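Side-chain contacts in Pre-mRNA splicing factor PRP8 (Cyanidioschyzon merolae, PDB 6NQI), which forms the RNase H-like domain of a core spliceosome protein that probably binds spliceosomal snRNAs and pre-mRNA introns: residues 54-57 with 58-61; 73-76 with 77-80; 152-155 with 156-160; 199-202 with 203-206. All coordinates share one frame; numbering follows the deposited sequence.

Interaction 1: residues 54-57 with 58-61; sequences RAQL and AKWK
Lys59 N donates to Ala55 O over 2.9 Å, and the bond is almost straight at 171°. The aliphatic part of the Lys59 side chain lies along the same oxygen, with CG 3.4 Å from Ala55 O. CG sits between the backbone N and the carbonyl carbon (chi1 78°), which turns it back toward the preceding turn. The chain then runs extended, and Lys59 CE passes 3.8 Å from Gln56 NE2. Two more backbone bonds follow the same i to i+4 pattern. Ala58 N donates to Arg54 O, and Lys61 N donates to Leu57 O. These are the first turns of helix 54-71, which links strand 37-43 to strand 81-84 in the RNase H-like fold. Gln56 and Trp60 lie side by side and point the same way. The amide and indole planes are 47° apart, so the two groups are not stacked. Gln56 NE2 is 3.9 Å from Trp60 NE1. The backbone oxygen Gln56 O lies at the indole edge, in the ring plane, 3.2 Å from Trp60 CD1. On another side of the helix, Leu57 and Lys61 run alongside each other, and Leu57 CD1 meets Lys61 CG at 3.7 Å. Leu57 also packs on Thr47, Trp48 and Gln51. Trp60 packs on Pro92, Thr95 and Leu96 of helix 90-97, and Lys59 reaches Pro92 as well.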
loop_
_atom_site.group_PDB
_atom_site.type_symbol
_atom_site.label_atom_id
_atom_site.label_comp_id
_atom_site.label_asym_id
_atom_site.label_seq_id
_atom_site.Cartn_x
_atom_site.Cartn_y
_atom_site.Cartn_z
ATOM N N ARG A 54 -17.498 -4.171 -11.490
ATOM C CA ARG A 54 -16.398 -3.510 -10.786
ATOM C C ARG A 54 -15.225 -4.459 -10.574
ATOM O O ARG A 54 -14.067 -4.049 -10.690
ATOM C CB ARG A 54 -16.862 -2.915 -9.445
ATOM C CG ARG A 54 -17.438 -3.882 -8.408
ATOM C CD ARG A 54 -18.012 -3.094 -7.217
ATOM N NE ARG A 54 -19.111 -3.797 -6.548
ATOM C CZ ARG A 54 -20.404 -3.537 -6.744
ATOM N NH1 ARG A 54 -20.777 -2.581 -7.587
ATOM N NH2 ARG A 54 -21.333 -4.235 -6.097
ATOM N N ALA A 55 -15.504 -5.732 -10.283
ATOM C CA ALA A 55 -14.423 -6.694 -10.093
ATOM C C ALA A 55 -13.674 -6.952 -11.397
ATOM O O ALA A 55 -12.434 -6.929 -11.422
ATOM C CB ALA A 55 -14.973 -7.996 -9.510
ATOM N N GLN A 56 -14.413 -7.145 -12.498
ATOM C CA GLN A 56 -13.792 -7.352 -13.804
ATOM C C GLN A 56 -12.820 -6.234 -14.153
ATOM O O GLN A 56 -11.691 -6.489 -14.584
ATOM C CB GLN A 56 -14.881 -7.451 -14.871
ATOM C CG GLN A 56 -14.361 -7.541 -16.297
ATOM C CD GLN A 56 -14.230 -8.976 -16.794
ATOM O OE1 GLN A 56 -15.028 -9.426 -17.637
ATOM N NE2 GLN A 56 -13.218 -9.706 -16.278
ATOM N N LEU A 57 -13.240 -4.983 -13.985
ATOM C CA LEU A 57 -12.349 -3.877 -14.313
ATOM C C LEU A 57 -11.207 -3.748 -13.305
ATOM O O LEU A 57 -10.044 -3.572 -13.691
ATOM C CB LEU A 57 -13.156 -2.587 -14.402
ATOM C CG LEU A 57 -12.388 -1.309 -14.742
ATOM C CD1 LEU A 57 -11.293 -1.558 -15.783
ATOM C CD2 LEU A 57 -13.361 -0.242 -15.238
ATOM N N ALA A 58 -11.530 -3.826 -12.011
ATOM C CA ALA A 58 -10.567 -3.555 -10.947
ATOM C C ALA A 58 -9.420 -4.559 -10.950
ATOM O O ALA A 58 -8.252 -4.184 -10.777
ATOM C CB ALA A 58 -11.282 -3.558 -9.599
ATOM N N LYS A 59 -9.737 -5.851 -11.089
ATOM C CA LYS A 59 -8.684 -6.854 -11.068
ATOM C C LYS A 59 -7.674 -6.608 -12.183
ATOM O O LYS A 59 -6.450 -6.686 -11.956
ATOM C CB LYS A 59 -9.291 -8.255 -11.156
ATOM C CG LYS A 59 -9.738 -8.724 -12.523
ATOM C CD LYS A 59 -10.540 -10.000 -12.358
ATOM C CE LYS A 59 -10.651 -10.759 -13.653
ATOM N NZ LYS A 59 -11.432 -12.021 -13.464
ATOM N N TRP A 60 -8.158 -6.242 -13.377
ATOM C CA TRP A 60 -7.249 -6.060 -14.497
ATOM C C TRP A 60 -6.477 -4.753 -14.393
ATOM O O TRP A 60 -5.287 -4.713 -14.730
ATOM C CB TRP A 60 -8.009 -6.151 -15.812
ATOM C CG TRP A 60 -8.272 -7.569 -16.194
ATOM C CD1 TRP A 60 -9.465 -8.233 -16.147
ATOM C CD2 TRP A 60 -7.301 -8.525 -16.609
ATOM N NE1 TRP A 60 -9.303 -9.539 -16.549
ATOM C CE2 TRP A 60 -7.979 -9.743 -16.831
ATOM C CE3 TRP A 60 -5.919 -8.469 -16.821
ATOM C CZ2 TRP A 60 -7.324 -10.890 -17.265
ATOM C CZ3 TRP A 60 -5.275 -9.597 -17.255
ATOM C CH2 TRP A 60 -5.975 -10.800 -17.472
ATOM N N LYS A 61 -7.123 -3.669 -13.935
ATOM C CA LYS A 61 -6.375 -2.431 -13.707
ATOM C C LYS A 61 -5.315 -2.609 -12.624
ATOM O O LYS A 61 -4.211 -2.065 -12.733
ATOM C CB LYS A 61 -7.298 -1.255 -13.361
ATOM C CG LYS A 61 -7.979 -0.609 -14.578
ATOM C CD LYS A 61 -8.119 0.907 -14.415
ATOM C CE LYS A 61 -6.969 1.701 -15.054
ATOM N NZ LYS A 61 -6.924 1.504 -16.533
#

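Interaction 2: residues 73-76 with 77-80; sequences QPTE and ELPR
A type I beta turn spans Pro74 to Glu77, with Thr75 and Glu76 at its corner. Glu77 N donates to Pro74 O at 2.9 Å. The donor stands well above the carbonyl plane, and the N-H...O angle is 150°. Leu78 continues round the same carbonyl, with CG 3.4 Å from Pro74 O. Its CD2 branch meets Gln73 CB at 3.7 Å, while its CD1 branch lies against the backbone of Thr75. The turn belongs to the loop between helix 54-71 and strand 81-84, a helix-to-strand connection at the surface of the RNase H-like fold. The Glu77 side chain comes back across the Pro74 ring. A chi1 of -71° sets its CG beside the backbone N, and from there the extended chain brings Glu77 OE1 to 3.6 Å from Pro74 CG. Gln73 and Glu77 cross at about a right angle, with amide and carboxylate planes nearly perpendicular. Gln73 OE1 and the backbone oxygen Glu77 O, two acceptors, lie 3.4 Å apart. Arg37 NH2 donates a hydrogen bond to Gln73 OE1, which probably offsets this closeness, and Glu77 OE2 makes long, weak ion pairs with Arg37 and Arg10. At the corner, Thr75 OG1 donates to Glu76 OE1 over 2.7 Å, from above the carboxylate plane. Leu78 also packs on Tyr102.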
loop_
_atom_site.group_PDB
_atom_site.type_symbol
_atom_site.label_atom_id
_atom_site.label_comp_id
_atom_site.label_asym_id
_atom_site.label_seq_id
_atom_site.Cartn_x
_atom_site.Cartn_y
_atom_site.Cartn_z
ATOM N N GLN A 73 11.107 -0.083 -12.186
ATOM C CA GLN A 73 12.112 -0.407 -11.178
ATOM C C GLN A 73 13.405 -0.907 -11.806
ATOM O O GLN A 73 13.379 -1.582 -12.841
ATOM C CB GLN A 73 11.595 -1.480 -10.223
ATOM C CG GLN A 73 10.430 -1.038 -9.339
ATOM C CD GLN A 73 10.811 0.014 -8.337
ATOM O OE1 GLN A 73 11.517 -0.303 -7.394
ATOM N NE2 GLN A 73 10.327 1.256 -8.502
ATOM N N PRO A 74 14.548 -0.559 -11.221
ATOM C CA PRO A 74 15.810 -1.206 -11.613
ATOM C C PRO A 74 15.814 -2.670 -11.192
ATOM O O PRO A 74 15.090 -3.083 -10.285
ATOM C CB PRO A 74 16.877 -0.404 -10.856
ATOM C CG PRO A 74 16.211 0.886 -10.497
ATOM C CD PRO A 74 14.765 0.547 -10.272
ATOM N N THR A 75 16.652 -3.464 -11.859
ATOM C CA THR A 75 16.676 -4.894 -11.556
ATOM C C THR A 75 17.132 -5.172 -10.120
ATOM O O THR A 75 16.663 -6.133 -9.500
ATOM C CB THR A 75 17.565 -5.627 -12.558
ATOM O OG1 THR A 75 18.860 -5.025 -12.566
ATOM C CG2 THR A 75 16.966 -5.550 -13.955
ATOM N N GLU A 76 18.031 -4.353 -9.569
ATOM C CA GLU A 76 18.414 -4.523 -8.169
ATOM C C GLU A 76 17.315 -4.129 -7.184
ATOM O O GLU A 76 17.432 -4.440 -5.996
ATOM C CB GLU A 76 19.727 -3.787 -7.869
ATOM C CG GLU A 76 20.968 -4.417 -8.568
ATOM C CD GLU A 76 21.174 -3.986 -10.010
ATOM O OE1 GLU A 76 20.170 -3.634 -10.675
ATOM O OE2 GLU A 76 22.343 -4.034 -10.474
ATOM N N GLU A 77 16.264 -3.438 -7.614
ATOM C CA GLU A 77 15.219 -3.027 -6.688
ATOM C C GLU A 77 13.892 -3.727 -6.963
ATOM O O GLU A 77 12.851 -3.307 -6.446
ATOM C CB GLU A 77 15.016 -1.519 -6.733
ATOM C CG GLU A 77 16.114 -0.667 -6.142
ATOM C CD GLU A 77 15.759 0.811 -6.266
ATOM O OE1 GLU A 77 16.474 1.540 -6.991
ATOM O OE2 GLU A 77 14.735 1.231 -5.661
ATOM N N LEU A 78 13.912 -4.795 -7.753
ATOM C CA LEU A 78 12.700 -5.550 -8.019
ATOM C C LEU A 78 12.315 -6.330 -6.770
ATOM O O LEU A 78 13.190 -6.801 -6.044
ATOM C CB LEU A 78 12.929 -6.521 -9.166
ATOM C CG LEU A 78 13.134 -5.903 -10.549
ATOM C CD1 LEU A 78 13.515 -7.000 -11.535
ATOM C CD2 LEU A 78 11.906 -5.125 -11.008
ATOM N N PRO A 79 11.035 -6.479 -6.483
ATOM C CA PRO A 79 10.654 -7.245 -5.297
ATOM C C PRO A 79 10.983 -8.726 -5.456
ATOM O O PRO A 79 10.950 -9.282 -6.554
ATOM C CB PRO A 79 9.143 -7.004 -5.191
ATOM C CG PRO A 79 8.723 -6.746 -6.564
ATOM C CD PRO A 79 9.850 -5.976 -7.196
ATOM N N ARG A 80 11.338 -9.352 -4.341
ATOM C CA ARG A 80 11.556 -10.792 -4.322
ATOM C C ARG A 80 10.256 -11.575 -4.209
ATOM O O ARG A 80 10.273 -12.797 -4.366
ATOM C CB ARG A 80 12.540 -11.159 -3.202
ATOM C CG ARG A 80 13.965 -10.755 -3.563
ATOM C CD ARG A 80 14.878 -10.752 -2.366
ATOM N NE ARG A 80 16.000 -11.696 -2.511
ATOM C CZ ARG A 80 16.868 -11.979 -1.539
ATOM N NH1 ARG A 80 16.747 -11.405 -0.342
ATOM N NH2 ARG A 80 17.866 -12.841 -1.757
#

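Interaction 3: residues 152-155 with 156-160; sequences VWIA and SARFL
Arg158 N donates to Ile154 O at 2.9 Å. The guanidinium of Arg158 is paired outside this stretch, in salt bridges from NE to Glu208 and from NH2 to Glu201 of helix 201-210, and Trp146 adds a cation-pi contact, so two carboxylates meet this buried charge. With chi1 at -172°, Arg158 CG stands opposite its own N, and the bend at chi3 carries the charged end back beside Ile154. Three other backbone bonds run i to i+4. Phe159 N donates to Ala155 O at 3.0 Å and is almost straight at 173°. Ser156 N donates to Val152 O, and Ala157 N to Trp153 O. They build the first turns of helix 152-168, which follows strand 137-141, an outermost strand of the sheet. Packing between the side chains themselves is slight. Ile154 CG2 approaches Arg158 NH2 obliquely at 4.1 Å. Ala157 CB rests 3.4 Å from Trp153 O, and Arg158 CB 3.3 Å from Ile154 O. Further out, the Phe159 ring meets Trp31 of strand 24-32, and the Trp153 ring meets Trp7.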
loop_
_atom_site.group_PDB
_atom_site.type_symbol
_atom_site.label_atom_id
_atom_site.label_comp_id
_atom_site.label_asym_id
_atom_site.label_seq_id
_atom_site.Cartn_x
_atom_site.Cartn_y
_atom_site.Cartn_z
ATOM N N VAL A 152 14.919 -3.102 11.117
ATOM C CA VAL A 152 13.895 -3.131 10.073
ATOM C C VAL A 152 12.641 -3.845 10.562
ATOM O O VAL A 152 11.517 -3.425 10.264
ATOM C CB VAL A 152 14.457 -3.773 8.791
ATOM C CG1 VAL A 152 13.336 -4.021 7.794
ATOM C CG2 VAL A 152 15.507 -2.853 8.168
ATOM N N TRP A 153 12.803 -4.925 11.335
ATOM C CA TRP A 153 11.617 -5.663 11.763
ATOM C C TRP A 153 10.730 -4.836 12.693
ATOM O O TRP A 153 9.502 -4.982 12.652
ATOM C CB TRP A 153 11.999 -6.997 12.412
ATOM C CG TRP A 153 12.846 -6.994 13.673
ATOM C CD1 TRP A 153 12.391 -6.931 14.966
ATOM C CD2 TRP A 153 14.274 -7.134 13.764
ATOM N NE1 TRP A 153 13.447 -7.008 15.847
ATOM C CE2 TRP A 153 14.611 -7.129 15.134
ATOM C CE3 TRP A 153 15.300 -7.247 12.822
ATOM C CZ2 TRP A 153 15.926 -7.230 15.575
ATOM C CZ3 TRP A 153 16.601 -7.347 13.265
ATOM C CH2 TRP A 153 16.904 -7.337 14.627
ATOM N N ILE A 154 11.324 -3.958 13.515
ATOM C CA ILE A 154 10.547 -3.090 14.400
ATOM C C ILE A 154 9.761 -2.061 13.600
ATOM O O ILE A 154 8.600 -1.779 13.908
ATOM C CB ILE A 154 11.449 -2.417 15.448
ATOM C CG1 ILE A 154 11.903 -3.436 16.486
ATOM C CG2 ILE A 154 10.679 -1.332 16.172
ATOM C CD1 ILE A 154 10.745 -4.074 17.222
ATOM N N ALA A 155 10.390 -1.455 12.588
ATOM C CA ALA A 155 9.692 -0.493 11.739
ATOM C C ALA A 155 8.539 -1.156 11.001
ATOM O O ALA A 155 7.425 -0.612 10.932
ATOM C CB ALA A 155 10.671 0.114 10.737
ATOM N N SER A 156 8.788 -2.348 10.469
ATOM C CA SER A 156 7.744 -3.112 9.802
ATOM C C SER A 156 6.578 -3.375 10.745
ATOM O O SER A 156 5.413 -3.132 10.404
ATOM C CB SER A 156 8.353 -4.431 9.304
ATOM O OG SER A 156 7.374 -5.360 8.891
ATOM N N ALA A 157 6.884 -3.879 11.947
ATOM C CA ALA A 157 5.849 -4.197 12.923
ATOM C C ALA A 157 5.084 -2.950 13.352
ATOM O O ALA A 157 3.873 -3.006 13.592
ATOM C CB ALA A 157 6.477 -4.902 14.126
ATOM N N ARG A 158 5.780 -1.819 13.473
ATOM C CA ARG A 158 5.139 -0.571 13.862
ATOM C C ARG A 158 4.135 -0.140 12.810
ATOM O O ARG A 158 2.997 0.234 13.121
ATOM C CB ARG A 158 6.195 0.509 14.045
ATOM C CG ARG A 158 5.655 1.772 14.632
ATOM C CD ARG A 158 6.774 2.766 14.839
ATOM N NE ARG A 158 7.744 2.339 15.837
ATOM C CZ ARG A 158 8.841 3.025 16.130
ATOM N NH1 ARG A 158 9.100 4.159 15.500
ATOM N NH2 ARG A 158 9.679 2.574 17.052
ATOM N N PHE A 159 4.564 -0.172 11.550
ATOM C CA PHE A 159 3.672 0.120 10.437
ATOM C C PHE A 159 2.453 -0.792 10.481
ATOM O O PHE A 159 1.320 -0.330 10.331
ATOM C CB PHE A 159 4.462 -0.040 9.140
ATOM C CG PHE A 159 3.738 0.355 7.908
ATOM C CD1 PHE A 159 3.802 1.664 7.452
ATOM C CD2 PHE A 159 3.043 -0.578 7.164
ATOM C CE1 PHE A 159 3.165 2.039 6.299
ATOM C CE2 PHE A 159 2.396 -0.201 5.999
ATOM C CZ PHE A 159 2.461 1.106 5.574
ATOM N N LEU A 160 2.659 -2.086 10.734
ATOM C CA LEU A 160 1.532 -3.018 10.746
ATOM C C LEU A 160 0.565 -2.706 11.892
ATOM O O LEU A 160 -0.664 -2.747 11.712
ATOM C CB LEU A 160 2.061 -4.451 10.836
ATOM C CG LEU A 160 1.164 -5.634 10.437
ATOM C CD1 LEU A 160 0.545 -5.461 9.060
ATOM C CD2 LEU A 160 1.960 -6.913 10.460
#

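Interaction 4: residues 199-202 with 203-206; sequences LPET and DWRR
Leu199 and Trp204 make the main apolar contact. Leu199 CB lies over one face of the indole, 4.1 Å from the centroid of the five-membered ring of Trp204 and 27° off its normal. This is a CH-pi contact. Leu199 CD1 stands over the same face, near the middle of the ring system. With chi1 at -57°, the Leu199 branch leans beside its own N and lies along the indole. Trp146 meets Trp204 edge-to-face, and Trp196 also packs on it, so the buried indole is gripped by several groups.

Backbone hydrogen bonds come next. Trp204 N donates to Pro200 O over 3.3 Å. Arg205 N donates to Glu201 O, and Arg206 N donates to Thr202 O at 2.9 Å with an angle of 170°.

Looser side-chain contacts surround these bonds. Arg205 bends at chi3, and its NH1 comes obliquely to Thr202 CG2 at 3.8 Å. The aliphatic part of Arg205 runs past Glu201 O. Pro200 and Asp203 lie side by side and point the same way, with Pro200 CD 4.0 Å from Asp203 OD2.

Among the charged groups, Glu201 OE1 and Arg205 NE remain 6.7 Å apart and do not pair, the partner of Glu201 being Arg158.

Pro200 occupies the N-cap position. Leu199 (N') against Trp204 (N4) across this N-cap is a hydrophobic staple at the start of helix 201-210.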
loop_
_atom_site.group_PDB
_atom_site.type_symbol
_atom_site.label_atom_id
_atom_site.label_comp_id
_atom_site.label_asym_id
_atom_site.label_seq_id
_atom_site.Cartn_x
_atom_site.Cartn_y
_atom_site.Cartn_z
ATOM N N LEU A 199 8.596 12.390 14.912
ATOM C CA LEU A 199 8.615 12.242 16.368
ATOM C C LEU A 199 9.874 11.519 16.870
ATOM O O LEU A 199 10.444 10.681 16.162
ATOM C CB LEU A 199 7.383 11.464 16.848
ATOM C CG LEU A 199 5.986 11.973 16.507
ATOM C CD1 LEU A 199 4.974 10.953 16.994
ATOM C CD2 LEU A 199 5.720 13.334 17.122
ATOM N N PRO A 200 10.309 11.797 18.103
ATOM C CA PRO A 200 11.402 11.018 18.696
ATOM C C PRO A 200 10.940 9.605 19.008
ATOM O O PRO A 200 9.751 9.285 18.974
ATOM C CB PRO A 200 11.749 11.785 19.977
ATOM C CG PRO A 200 11.110 13.122 19.822
ATOM C CD PRO A 200 9.893 12.899 18.987
ATOM N N GLU A 201 11.909 8.753 19.343
ATOM C CA GLU A 201 11.599 7.338 19.529
ATOM C C GLU A 201 10.831 7.075 20.813
ATOM O O GLU A 201 10.074 6.106 20.878
ATOM C CB GLU A 201 12.873 6.494 19.536
ATOM C CG GLU A 201 13.373 6.059 18.174
ATOM C CD GLU A 201 12.408 5.138 17.419
ATOM O OE1 GLU A 201 11.825 4.233 18.055
ATOM O OE2 GLU A 201 12.274 5.290 16.180
ATOM N N THR A 202 11.021 7.898 21.846
ATOM C CA THR A 202 10.302 7.676 23.099
ATOM C C THR A 202 8.796 7.830 22.900
ATOM O O THR A 202 8.002 7.016 23.389
ATOM C CB THR A 202 10.819 8.621 24.188
ATOM O OG1 THR A 202 10.876 9.961 23.684
ATOM C CG2 THR A 202 12.206 8.200 24.635
ATOM N N ASP A 203 8.383 8.902 22.222
ATOM C CA ASP A 203 6.968 9.076 21.911
ATOM C C ASP A 203 6.445 7.967 21.004
ATOM O O ASP A 203 5.295 7.542 21.152
ATOM C CB ASP A 203 6.744 10.456 21.295
ATOM C CG ASP A 203 6.818 11.574 22.331
ATOM O OD1 ASP A 203 6.433 11.345 23.506
ATOM O OD2 ASP A 203 7.290 12.671 21.974
ATOM N N TRP A 204 7.276 7.472 20.075
ATOM C CA TRP A 204 6.895 6.317 19.262
ATOM C C TRP A 204 6.660 5.086 20.135
ATOM O O TRP A 204 5.717 4.325 19.905
ATOM C CB TRP A 204 7.960 6.046 18.193
ATOM C CG TRP A 204 7.744 6.830 16.900
ATOM C CD1 TRP A 204 8.639 7.666 16.273
ATOM C CD2 TRP A 204 6.559 6.846 16.094
ATOM N NE1 TRP A 204 8.077 8.198 15.129
ATOM C CE2 TRP A 204 6.803 7.711 15.003
ATOM C CE3 TRP A 204 5.315 6.216 16.191
ATOM C CZ2 TRP A 204 5.853 7.958 14.032
ATOM C CZ3 TRP A 204 4.376 6.462 15.226
ATOM C CH2 TRP A 204 4.648 7.323 14.157
ATOM N N ARG A 205 7.508 4.879 21.145
ATOM C CA ARG A 205 7.343 3.751 22.063
ATOM C C ARG A 205 6.048 3.874 22.860
ATOM O O ARG A 205 5.263 2.919 22.958
ATOM C CB ARG A 205 8.542 3.706 23.013
ATOM C CG ARG A 205 9.895 3.368 22.397
ATOM C CD ARG A 205 10.997 3.778 23.378
ATOM N NE ARG A 205 11.022 3.009 24.619
ATOM C CZ ARG A 205 11.673 3.395 25.713
ATOM N NH1 ARG A 205 12.341 4.540 25.719
ATOM N NH2 ARG A 205 11.642 2.650 26.806
ATOM N N ARG A 206 5.806 5.052 23.438
ATOM C CA ARG A 206 4.562 5.261 24.173
ATOM C C ARG A 206 3.360 5.057 23.266
ATOM O O ARG A 206 2.347 4.478 23.678
ATOM C CB ARG A 206 4.535 6.635 24.841
ATOM C CG ARG A 206 5.687 6.856 25.799
ATOM C CD ARG A 206 5.503 8.131 26.585
ATOM N NE ARG A 206 6.317 8.129 27.797
ATOM C CZ ARG A 206 6.203 9.026 28.769
ATOM N NH1 ARG A 206 5.303 9.996 28.671
ATOM N NH2 ARG A 206 6.978 8.946 29.843
#

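All four contacts are local and follow one another along the chain, so none nests in or crosses another. Interaction 1 opens helix 54-71. Interaction 2 turns the loop after that helix toward strand 81-84; the two centres are about 26 Å apart. Interaction 3 begins helix 152-168, beyond the last strand of the sheet and on the opposite side of the chain's centre from interaction 1. Interaction 4 starts helix 201-210. Only interactions 3 and 4 touch. Arg158 NH2 reaches Glu201 OE1 at 2.9 Å, and Arg158 NH1 packs on the Trp204 ring at CG. This ties the two helices together.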